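PDB 6UYH: prolyl-tRNA synthetase, which probably catalyses the ATP-dependent attachment of proline to its cognate tRNA, and is held here with the inhibitor halofuginone and an ATP analogue. Local coordinates for residues G206-F214 / W440-E448; G471-Q482 / C505-Y513. One frame throughout, in Å; residues are numbered along the deposited sequence.

In the fold
Interaction 1 joins the C-terminal domain of the synthetase to the class II core; interaction 2 builds the C-terminal domain itself. Interaction 1 is partly buried: a core loop meets the start of helix 444-457, and acidic side chains, an amide, a hydroxyl and one water do the work. Interaction 2 is a buried strand pair, 474-479 with 505-512, held by backbone bonds and apolar packing. Their centres lie about 9 Å apart, and strand 204-207, which leads into the loop of interaction 1, pairs with strand 474-479 of interaction 2. Ser475 of interaction 2 links them again through its hydroxyl.

Interaction 1. Residues G206-F214 / W440-E448; sequences GTKTENEKF and WHESKAAEE. With HFG (7-bromo-6-chloro-3-{3-[(2R,3S)-3-hydroxypiperidin-2-yl]-2-oxopropyl}quinazolin-4(3H)-one), chain D.
Thr209 and Asn211, on a loop of the class II synthetase core, converge on the carboxylate of Glu447 in the first turn of helix 444-457, joining the catalytic core to the C-terminal domain. Hydrogen bonds dominate. Thr209 OG1 donates to Glu447 OE1 at 2.6 Å, meeting it on the syn side close to the carboxylate plane. Asn211 ND2 reaches Glu447 OE2 at 3.1 Å from above that plane, with amide and carboxylate planes 90° apart. Glutamate suits this place because its chain, extended beyond CG, reaches from the helix to the loop and offers an oxygen to each donor. Outside the pair, Ser475 OG also bonds to Glu447 OE2. Ser443 N-caps the helix that carries Glu447, its OG accepting from Ala446 N.

A second acid works on the loop backbone: Glu442, bent at chi2 (60°), turns its carboxylate back so that OE2 takes the N-H of Glu210 at 3.1 Å. One water ties both acids together, accepting from Asn211 N while donating to Glu442 OE2 and Glu447 OE1. Like charges also approach, Glu212 OE2 lying 3.8 Å from Glu447 OE2; the donors round Glu447 and a weak, long ion pair of Glu212 with Lys474 probably temper the repulsion.

Apolar contact is lighter. The aliphatic chain of Lys444 runs past the backbone of Glu210 and Asn211. Farther along the loop, one face of the Phe214 ring lies against halofuginone, whose linker carbon C3' sits over the ring centre. The methyl CG2 of Thr209 rests 3.9 Å from Trp440 CZ2.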
loop_
_atom_site.group_PDB
_atom_site.type_symbol
_atom_site.label_atom_id
_atom_site.label_comp_id
_atom_site.label_asym_id
_atom_site.label_seq_id
_atom_site.Cartn_x
_atom_site.Cartn_y
_atom_site.Cartn_z
ATOM N N GLY A 206 0.058 24.317 -15.124
ATOM C CA GLY A 206 -0.653 25.577 -15.053
ATOM C C GLY A 206 -1.305 25.733 -13.699
ATOM O O GLY A 206 -1.272 24.832 -12.860
ATOM N N THR A 207 -1.883 26.909 -13.485
ATOM C CA THR A 207 -2.721 27.143 -12.319
ATOM C C THR A 207 -4.185 27.021 -12.726
ATOM O O THR A 207 -4.559 27.371 -13.844
ATOM C CB THR A 207 -2.469 28.532 -11.726
ATOM O OG1 THR A 207 -2.731 29.515 -12.726
ATOM C CG2 THR A 207 -1.027 28.671 -11.286
ATOM N N LYS A 208 -5.010 26.524 -11.814
ATOM C CA LYS A 208 -6.442 26.489 -12.067
ATOM C C LYS A 208 -7.074 27.861 -11.839
ATOM O O LYS A 208 -6.565 28.695 -11.081
ATOM C CB LYS A 208 -7.119 25.443 -11.180
ATOM C CG LYS A 208 -6.792 24.026 -11.579
ATOM C CD LYS A 208 -7.663 23.053 -10.812
ATOM C CE LYS A 208 -7.256 21.620 -11.085
ATOM N NZ LYS A 208 -8.146 20.681 -10.356
ATOM N N THR A 209 -8.180 28.110 -12.545
ATOM C CA THR A 209 -8.940 29.333 -12.331
ATOM C C THR A 209 -9.669 29.289 -10.984
ATOM O O THR A 209 -9.743 28.253 -10.322
ATOM C CB THR A 209 -9.955 29.527 -13.451
ATOM O OG1 THR A 209 -10.843 28.404 -13.458
ATOM C CG2 THR A 209 -9.249 29.594 -14.786
ATOM N N GLU A 210 -10.253 30.429 -10.604
ATOM C CA GLU A 210 -10.935 30.499 -9.313
ATOM C C GLU A 210 -12.063 29.473 -9.219
ATOM O O GLU A 210 -12.296 28.891 -8.154
ATOM C CB GLU A 210 -11.463 31.913 -9.071
ATOM C CG GLU A 210 -10.361 32.943 -8.853
ATOM C CD GLU A 210 -9.443 32.582 -7.696
ATOM O OE1 GLU A 210 -9.962 32.301 -6.595
ATOM O OE2 GLU A 210 -8.205 32.567 -7.889
ATOM N N ASN A 211 -12.755 29.217 -10.331
ATOM C CA ASN A 211 -13.874 28.282 -10.298
ATOM C C ASN A 211 -13.411 26.839 -10.165
ATOM O O ASN A 211 -14.111 26.022 -9.555
ATOM C CB ASN A 211 -14.739 28.447 -11.553
ATOM C CG ASN A 211 -15.846 27.409 -11.642
ATOM O OD1 ASN A 211 -16.744 27.370 -10.802
ATOM N ND2 ASN A 211 -15.791 26.567 -12.672
ATOM N N GLU A 212 -12.244 26.502 -10.708
ATOM C CA GLU A 212 -11.791 25.122 -10.708
ATOM C C GLU A 212 -10.847 24.792 -9.563
ATOM O O GLU A 212 -10.625 23.609 -9.294
ATOM C CB GLU A 212 -11.111 24.787 -12.041
ATOM C CG GLU A 212 -12.082 24.685 -13.206
ATOM C CD GLU A 212 -12.978 23.461 -13.105
ATOM O OE1 GLU A 212 -12.486 22.398 -12.672
ATOM O OE2 GLU A 212 -14.173 23.565 -13.451
ATOM N N LYS A 213 -10.289 25.785 -8.879
ATOM C CA LYS A 213 -9.338 25.477 -7.823
ATOM C C LYS A 213 -10.058 24.902 -6.601
ATOM O O LYS A 213 -11.275 25.033 -6.438
ATOM C CB LYS A 213 -8.548 26.727 -7.426
ATOM C CG LYS A 213 -9.298 27.660 -6.504
ATOM C CD LYS A 213 -8.367 28.729 -5.928
ATOM C CE LYS A 213 -9.114 29.677 -5.003
ATOM N NZ LYS A 213 -9.811 28.972 -3.886
ATOM N N PHE A 214 -9.279 24.255 -5.739
ATOM C CA PHE A 214 -9.794 23.761 -4.467
ATOM C C PHE A 214 -10.282 24.935 -3.623
ATOM O O PHE A 214 -9.534 25.887 -3.367
ATOM C CB PHE A 214 -8.686 22.983 -3.754
ATOM C CG PHE A 214 -9.077 22.383 -2.418
ATOM C CD1 PHE A 214 -8.118 22.218 -1.430
ATOM C CD2 PHE A 214 -10.374 21.976 -2.162
ATOM C CE1 PHE A 214 -8.443 21.653 -0.203
ATOM C CE2 PHE A 214 -10.713 21.420 -0.935
ATOM C CZ PHE A 214 -9.744 21.259 0.042
ATOM N N TRP A 440 -7.764 35.880 -21.572
ATOM C CA TRP A 440 -8.426 35.550 -20.322
ATOM C C TRP A 440 -8.275 36.691 -19.330
ATOM O O TRP A 440 -7.188 37.250 -19.194
ATOM C CB TRP A 440 -7.834 34.258 -19.747
ATOM C CG TRP A 440 -8.435 33.822 -18.456
ATOM C CD1 TRP A 440 -7.791 33.681 -17.264
ATOM C CD2 TRP A 440 -9.805 33.480 -18.214
ATOM N NE1 TRP A 440 -8.674 33.267 -16.295
ATOM C CE2 TRP A 440 -9.913 33.127 -16.854
ATOM C CE3 TRP A 440 -10.946 33.422 -19.016
ATOM C CZ2 TRP A 440 -11.124 32.735 -16.273
ATOM C CZ3 TRP A 440 -12.151 33.039 -18.436
ATOM C CH2 TRP A 440 -12.227 32.700 -17.083
ATOM N N HIS A 441 -9.373 37.053 -18.670
ATOM C CA HIS A 441 -9.321 37.815 -17.428
ATOM C C HIS A 441 -10.112 37.026 -16.402
ATOM O O HIS A 441 -11.284 36.714 -16.632
ATOM C CB HIS A 441 -9.887 39.230 -17.584
ATOM C CG HIS A 441 -9.666 40.089 -16.381
ATOM N ND1 HIS A 441 -8.965 41.276 -16.431
ATOM C CD2 HIS A 441 -10.035 39.926 -15.086
ATOM C CE1 HIS A 441 -8.918 41.810 -15.223
ATOM N NE2 HIS A 441 -9.557 41.008 -14.388
ATOM N N GLU A 442 -9.477 36.711 -15.275
ATOM C CA GLU A 442 -10.063 35.792 -14.304
ATOM C C GLU A 442 -11.435 36.266 -13.841
ATOM O O GLU A 442 -11.616 37.428 -13.456
ATOM C CB GLU A 442 -9.130 35.637 -13.102
ATOM C CG GLU A 442 -9.737 34.827 -11.957
ATOM C CD GLU A 442 -10.103 33.400 -12.368
ATOM O OE1 GLU A 442 -9.282 32.738 -13.037
ATOM O OE2 GLU A 442 -11.218 32.953 -12.026
ATOM N N SER A 443 -12.402 35.347 -13.876
ATOM C CA SER A 443 -13.783 35.624 -13.512
ATOM C C SER A 443 -14.582 34.327 -13.492
ATOM O O SER A 443 -14.629 33.621 -14.503
ATOM C CB SER A 443 -14.408 36.607 -14.500
ATOM O OG SER A 443 -15.817 36.637 -14.386
ATOM N N LYS A 444 -15.210 34.000 -12.357
ATOM C CA LYS A 444 -16.095 32.837 -12.328
ATOM C C LYS A 444 -17.238 32.991 -13.326
ATOM O O LYS A 444 -17.623 32.026 -14.001
ATOM C CB LYS A 444 -16.649 32.625 -10.916
ATOM C CG LYS A 444 -15.623 32.157 -9.899
ATOM C CD LYS A 444 -16.243 32.035 -8.511
ATOM C CE LYS A 444 -15.268 31.418 -7.519
ATOM N NZ LYS A 444 -15.827 31.366 -6.136
ATOM N N ALA A 445 -17.791 34.200 -13.432
ATOM C CA ALA A 445 -18.918 34.428 -14.331
ATOM C C ALA A 445 -18.513 34.267 -15.791
ATOM O O ALA A 445 -19.284 33.735 -16.599
ATOM C CB ALA A 445 -19.509 35.815 -14.088
ATOM N N ALA A 446 -17.314 34.738 -16.160
ATOM C CA ALA A 446 -16.853 34.543 -17.530
ATOM C C ALA A 446 -16.693 33.062 -17.833
ATOM O O ALA A 446 -17.096 32.587 -18.900
ATOM C CB ALA A 446 -15.532 35.278 -17.764
ATOM N N GLU A 447 -16.132 32.307 -16.890
ATOM C CA GLU A 447 -15.954 30.878 -17.117
ATOM C C GLU A 447 -17.297 30.172 -17.276
ATOM O O GLU A 447 -17.446 29.285 -18.129
ATOM C CB GLU A 447 -15.152 30.264 -15.969
ATOM C CG GLU A 447 -14.913 28.779 -16.124
ATOM C CD GLU A 447 -13.891 28.243 -15.139
ATOM O OE1 GLU A 447 -13.156 29.056 -14.525
ATOM O OE2 GLU A 447 -13.830 27.004 -14.990
ATOM N N GLU A 448 -18.282 30.543 -16.460
ATOM C CA GLU A 448 -19.606 29.940 -16.581
ATOM C C GLU A 448 -20.253 30.300 -17.913
ATOM O O GLU A 448 -20.893 29.457 -18.553
ATOM C CB GLU A 448 -20.485 30.380 -15.410
ATOM C CG GLU A 448 -21.927 29.879 -15.478
ATOM C CD GLU A 448 -22.040 28.361 -15.443
ATOM O OE1 GLU A 448 -21.145 27.692 -14.867
ATOM O OE2 GLU A 448 -23.033 27.838 -15.997
HETATM O "O4'" HFG D . -9.372 16.375 -2.120
HETATM C C21 HFG D . -9.341 17.550 -2.421
HETATM C "C3'" HFG D . -8.130 18.412 -2.151
HETATM C "C2'" HFG D . -6.787 17.673 -2.074
HETATM N "N1'" HFG D . -6.702 16.777 -0.913
HETATM C "C6'" HFG D . -5.364 16.192 -0.769
HETATM C "C5'" HFG D . -4.959 15.400 -1.983
HETATM C "C4'" HFG D . -5.087 16.255 -3.247
HETATM C C39 HFG D . -6.466 16.880 -3.342
HETATM O "O7'" HFG D . -6.527 17.739 -4.486
HETATM C "C1'" HFG D . -10.548 18.236 -3.078
HETATM N N3 HFG D . -11.794 17.520 -2.816
HETATM C C4 HFG D . -12.287 17.535 -1.518
HETATM O O11 HFG D . -11.728 18.163 -0.637
HETATM C C10 HFG D . -13.484 16.704 -1.330
HETATM C C5 HFG D . -14.099 16.633 -0.082
HETATM C C2 HFG D . -12.394 16.797 -3.811
HETATM N N1 HFG D . -13.429 16.046 -3.684
HETATM C C9 HFG D . -13.991 15.975 -2.408
HETATM C C8 HFG D . -15.082 15.128 -2.218
HETATM C C7 HFG D . -15.664 15.048 -0.963
HETATM BR BR1 HFG D . -17.075 13.811 -0.715
HETATM C C6 HFG D . -15.199 15.815 0.085
HETATM CL CL1 HFG D . -16.009 15.818 1.623
HETATM O O HOH W 1 -13.109 30.928 -12.740
#

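Interaction 2. Residues G471-Q482 / C505-Y513; sequences GAAKSLCVPLDQ and CWALFGRSY. With EDO (1,2-ethanediol), chain P; EDO (1,2-ethanediol), chain S.
Phe509 lays its ring over the backbone of Ser475, whose CA sits 3.7 Å from the ring centroid and 9° off the normal, a CH-pi contact that Ser475 CB extends toward CZ. This non-hydrogen-bonded pair belongs to two antiparallel strands, 474-479 and 505-512, of the C-terminal domain. Lys474 and Gly510 exchange backbone bonds beside it. Next comes a classic beta bulge: Leu476 and Cys477 both face Leu508, whose O accepts from Leu476 N at 2.8 Å and only weakly from Cys477 N. The bulge turns Leu476 toward the partner strand, and its CD1 comes within 3.5 Å of Gly510 N, where the lack of a side chain on Gly510 lets the methyl in.

At the other end, Gln482 clasps the backbone of Trp506. Its OE1 accepts from Trp506 N at 2.9 Å, and its NE2 donates to Trp506 O at 2.8 Å, the latter nearly straight (174°). NE2 also donates to Pro479 O, so three bonds fix the amide's rotation; a bend at chi2 (-111°) brings it there. A water bridges Ala472 O to Ser512 N. The pair thus satisfies part of its buried backbone, strands 204-207 and 435-440 taking up other groups, while Leu476, Leu508, Val478 and Phe509 supply apolar packing.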
loop_
_atom_site.group_PDB
_atom_site.type_symbol
_atom_site.label_atom_id
_atom_site.label_comp_id
_atom_site.label_asym_id
_atom_site.label_seq_id
_atom_site.Cartn_x
_atom_site.Cartn_y
_atom_site.Cartn_z
ATOM N N GLY A 471 -19.991 18.144 -24.417
ATOM C CA GLY A 471 -19.235 18.917 -25.371
ATOM C C GLY A 471 -18.836 20.287 -24.888
ATOM O O GLY A 471 -18.149 21.012 -25.609
ATOM N N ALA A 472 -19.244 20.664 -23.677
ATOM C CA ALA A 472 -18.918 21.980 -23.149
ATOM C C ALA A 472 -17.420 22.115 -22.916
ATOM O O ALA A 472 -16.732 21.159 -22.551
ATOM C CB ALA A 472 -19.659 22.233 -21.839
ATOM N N ALA A 473 -16.917 23.325 -23.123
ATOM C CA ALA A 473 -15.528 23.635 -22.824
ATOM C C ALA A 473 -15.433 24.122 -21.390
ATOM O O ALA A 473 -16.258 24.922 -20.938
ATOM C CB ALA A 473 -14.988 24.711 -23.770
ATOM N N LYS A 474 -14.422 23.652 -20.670
ATOM C CA LYS A 474 -14.179 24.198 -19.344
ATOM C C LYS A 474 -12.735 24.661 -19.252
ATOM O O LYS A 474 -11.911 24.380 -20.125
ATOM C CB LYS A 474 -14.511 23.190 -18.246
ATOM C CG LYS A 474 -13.610 22.004 -18.190
ATOM C CD LYS A 474 -14.130 21.032 -17.130
ATOM C CE LYS A 474 -13.163 20.850 -15.974
ATOM N NZ LYS A 474 -13.860 20.233 -14.808
ATOM N N SER A 475 -12.438 25.425 -18.208
ATOM C CA SER A 475 -11.072 25.878 -18.040
ATOM C C SER A 475 -10.217 24.688 -17.634
ATOM O O SER A 475 -10.617 23.868 -16.798
ATOM C CB SER A 475 -10.978 26.994 -17.000
ATOM O OG SER A 475 -11.213 26.478 -15.715
ATOM N N LEU A 476 -9.066 24.560 -18.273
ATOM C CA LEU A 476 -8.137 23.487 -17.955
ATOM C C LEU A 476 -7.034 24.006 -17.040
ATOM O O LEU A 476 -6.875 23.528 -15.914
ATOM C CB LEU A 476 -7.586 22.897 -19.259
ATOM C CG LEU A 476 -8.703 22.477 -20.232
ATOM C CD1 LEU A 476 -8.111 21.984 -21.559
ATOM C CD2 LEU A 476 -9.643 21.433 -19.604
ATOM N N CYS A 477 -6.328 25.047 -17.470
ATOM C CA CYS A 477 -5.381 25.725 -16.598
ATOM C C CYS A 477 -4.998 27.037 -17.254
ATOM O O CYS A 477 -5.222 27.246 -18.448
ATOM C CB CYS A 477 -4.133 24.883 -16.353
ATOM S SG CYS A 477 -3.122 24.686 -17.828
ATOM N N VAL A 478 -4.406 27.919 -16.458
ATOM C CA VAL A 478 -3.648 29.052 -16.977
ATOM C C VAL A 478 -2.182 28.622 -17.025
ATOM O O VAL A 478 -1.554 28.471 -15.954
ATOM C CB VAL A 478 -3.844 30.303 -16.112
ATOM C CG1 VAL A 478 -3.068 31.477 -16.695
ATOM C CG2 VAL A 478 -5.334 30.633 -15.991
ATOM N N PRO A 479 -1.619 28.364 -18.203
ATOM C CA PRO A 479 -0.258 27.806 -18.267
ATOM C C PRO A 479 0.748 28.658 -17.502
ATOM O O PRO A 479 0.733 29.890 -17.596
ATOM C CB PRO A 479 0.041 27.796 -19.770
ATOM C CG PRO A 479 -1.305 27.643 -20.413
ATOM C CD PRO A 479 -2.246 28.454 -19.536
ATOM N N LEU A 480 1.616 27.988 -16.720
ATOM C CA LEU A 480 2.669 28.698 -15.995
ATOM C C LEU A 480 3.591 29.455 -16.939
ATOM O O LEU A 480 3.983 30.599 -16.659
ATOM C CB LEU A 480 3.502 27.722 -15.153
ATOM C CG LEU A 480 2.791 26.875 -14.112
ATOM C CD1 LEU A 480 3.826 26.096 -13.322
ATOM C CD2 LEU A 480 1.962 27.759 -13.198
ATOM N N ASP A 481 3.980 28.824 -18.043
ATOM C CA ASP A 481 4.912 29.418 -18.998
ATOM C C ASP A 481 4.097 30.064 -20.115
ATOM O O ASP A 481 3.548 29.371 -20.973
ATOM C CB ASP A 481 5.858 28.349 -19.539
ATOM C CG ASP A 481 6.944 28.916 -20.435
ATOM O OD1 ASP A 481 6.922 30.128 -20.755
ATOM O OD2 ASP A 481 7.829 28.131 -20.827
ATOM N N GLN A 482 4.003 31.396 -20.094
ATOM C CA GLN A 482 3.285 32.142 -21.122
ATOM C C GLN A 482 4.219 32.747 -22.168
ATOM O O GLN A 482 3.763 33.527 -23.016
ATOM C CB GLN A 482 2.437 33.254 -20.475
ATOM C CG GLN A 482 1.471 32.732 -19.408
ATOM C CD GLN A 482 0.008 32.824 -19.818
ATOM O OE1 GLN A 482 -0.398 33.757 -20.511
ATOM N NE2 GLN A 482 -0.792 31.846 -19.387
ATOM N N CYS A 505 -3.857 37.580 -19.588
ATOM C CA CYS A 505 -3.080 36.354 -19.744
ATOM C C CYS A 505 -3.826 35.467 -20.727
ATOM O O CYS A 505 -4.902 35.827 -21.223
ATOM C CB CYS A 505 -2.870 35.641 -18.399
ATOM S SG CYS A 505 -4.401 35.075 -17.654
ATOM N N TRP A 506 -3.243 34.302 -21.012
ATOM C CA TRP A 506 -3.869 33.290 -21.844
ATOM C C TRP A 506 -4.278 32.112 -20.981
ATOM O O TRP A 506 -3.509 31.677 -20.119
ATOM C CB TRP A 506 -2.910 32.802 -22.934
ATOM C CG TRP A 506 -2.584 33.835 -23.971
ATOM C CD1 TRP A 506 -1.538 34.708 -23.948
ATOM C CD2 TRP A 506 -3.285 34.070 -25.200
ATOM N NE1 TRP A 506 -1.547 35.483 -25.089
ATOM C CE2 TRP A 506 -2.611 35.111 -25.872
ATOM C CE3 TRP A 506 -4.422 33.504 -25.795
ATOM C CZ2 TRP A 506 -3.036 35.604 -27.111
ATOM C CZ3 TRP A 506 -4.844 33.991 -27.028
ATOM C CH2 TRP A 506 -4.150 35.035 -27.670
ATOM N N ALA A 507 -5.490 31.614 -21.201
ATOM C CA ALA A 507 -5.978 30.424 -20.516
ATOM C C ALA A 507 -6.235 29.294 -21.506
ATOM O O ALA A 507 -6.684 29.516 -22.637
ATOM C CB ALA A 507 -7.262 30.726 -19.729
ATOM N N LEU A 508 -5.969 28.068 -21.055
ATOM C CA LEU A 508 -6.243 26.874 -21.843
ATOM C C LEU A 508 -7.629 26.349 -21.473
ATOM O O LEU A 508 -7.908 26.076 -20.298
ATOM C CB LEU A 508 -5.161 25.821 -21.590
ATOM C CG LEU A 508 -5.061 24.655 -22.572
ATOM C CD1 LEU A 508 -4.577 25.125 -23.927
ATOM C CD2 LEU A 508 -4.139 23.549 -21.988
ATOM N N PHE A 509 -8.507 26.264 -22.474
ATOM C CA PHE A 509 -9.862 25.763 -22.338
ATOM C C PHE A 509 -10.042 24.578 -23.272
ATOM O O PHE A 509 -9.420 24.513 -24.339
ATOM C CB PHE A 509 -10.907 26.844 -22.702
ATOM C CG PHE A 509 -11.285 27.741 -21.558
ATOM C CD1 PHE A 509 -10.363 28.631 -21.025
ATOM C CD2 PHE A 509 -12.567 27.697 -21.020
ATOM C CE1 PHE A 509 -10.709 29.463 -19.977
ATOM C CE2 PHE A 509 -12.921 28.530 -19.957
ATOM C CZ PHE A 509 -11.990 29.413 -19.439
ATOM N N GLY A 510 -10.919 23.661 -22.890
ATOM C CA GLY A 510 -11.165 22.509 -23.738
ATOM C C GLY A 510 -12.228 21.611 -23.144
ATOM O O GLY A 510 -12.697 21.815 -22.020
ATOM N N ARG A 511 -12.632 20.623 -23.942
ATOM C CA ARG A 511 -13.425 19.527 -23.409
ATOM C C ARG A 511 -12.567 18.697 -22.460
ATOM O O ARG A 511 -11.339 18.695 -22.543
ATOM C CB ARG A 511 -13.969 18.655 -24.541
ATOM C CG ARG A 511 -14.841 19.439 -25.525
ATOM C CD ARG A 511 -14.340 19.278 -26.956
ATOM N NE ARG A 511 -14.300 17.879 -27.375
ATOM C CZ ARG A 511 -15.254 17.278 -28.081
ATOM N NH1 ARG A 511 -15.122 15.997 -28.413
ATOM N NH2 ARG A 511 -16.335 17.956 -28.463
ATOM N N SER A 512 -13.224 17.970 -21.561
ATOM C CA SER A 512 -12.518 17.309 -20.473
ATOM C C SER A 512 -13.251 16.029 -20.090
ATOM O O SER A 512 -14.411 15.822 -20.450
ATOM C CB SER A 512 -12.393 18.260 -19.274
ATOM O OG SER A 512 -11.828 17.637 -18.131
ATOM N N TYR A 513 -12.557 15.175 -19.334
ATOM C CA TYR A 513 -13.199 14.077 -18.620
ATOM C C TYR A 513 -13.646 14.613 -17.261
ATOM O O TYR A 513 -13.237 15.711 -16.857
ATOM C CB TYR A 513 -12.249 12.882 -18.443
ATOM C CG TYR A 513 -12.264 11.944 -19.613
ATOM C CD1 TYR A 513 -13.100 10.830 -19.632
ATOM C CD2 TYR A 513 -11.460 12.180 -20.719
ATOM C CE1 TYR A 513 -13.139 9.978 -20.727
ATOM C CE2 TYR A 513 -11.486 11.332 -21.810
ATOM C CZ TYR A 513 -12.321 10.235 -21.807
ATOM O OH TYR A 513 -12.351 9.411 -22.900
ATOM O OXT TYR A 513 -14.416 13.980 -16.540
HETATM C C1 EDO P . -18.731 20.690 -14.432
HETATM O O1 EDO P . -19.377 19.414 -14.446
HETATM C C2 EDO P . -17.274 20.487 -14.051
HETATM O O2 EDO P . -16.722 19.470 -14.893
HETATM C C1 EDO S . -13.718 5.596 -22.033
HETATM O O1 EDO S . -15.077 5.381 -21.631
HETATM C C2 EDO S . -13.661 6.503 -23.252
HETATM O O2 EDO S . -14.363 7.723 -22.976
HETATM O O HOH W 2 -17.118 20.309 -28.224
HETATM O O HOH W 3 -16.097 18.781 -21.480
#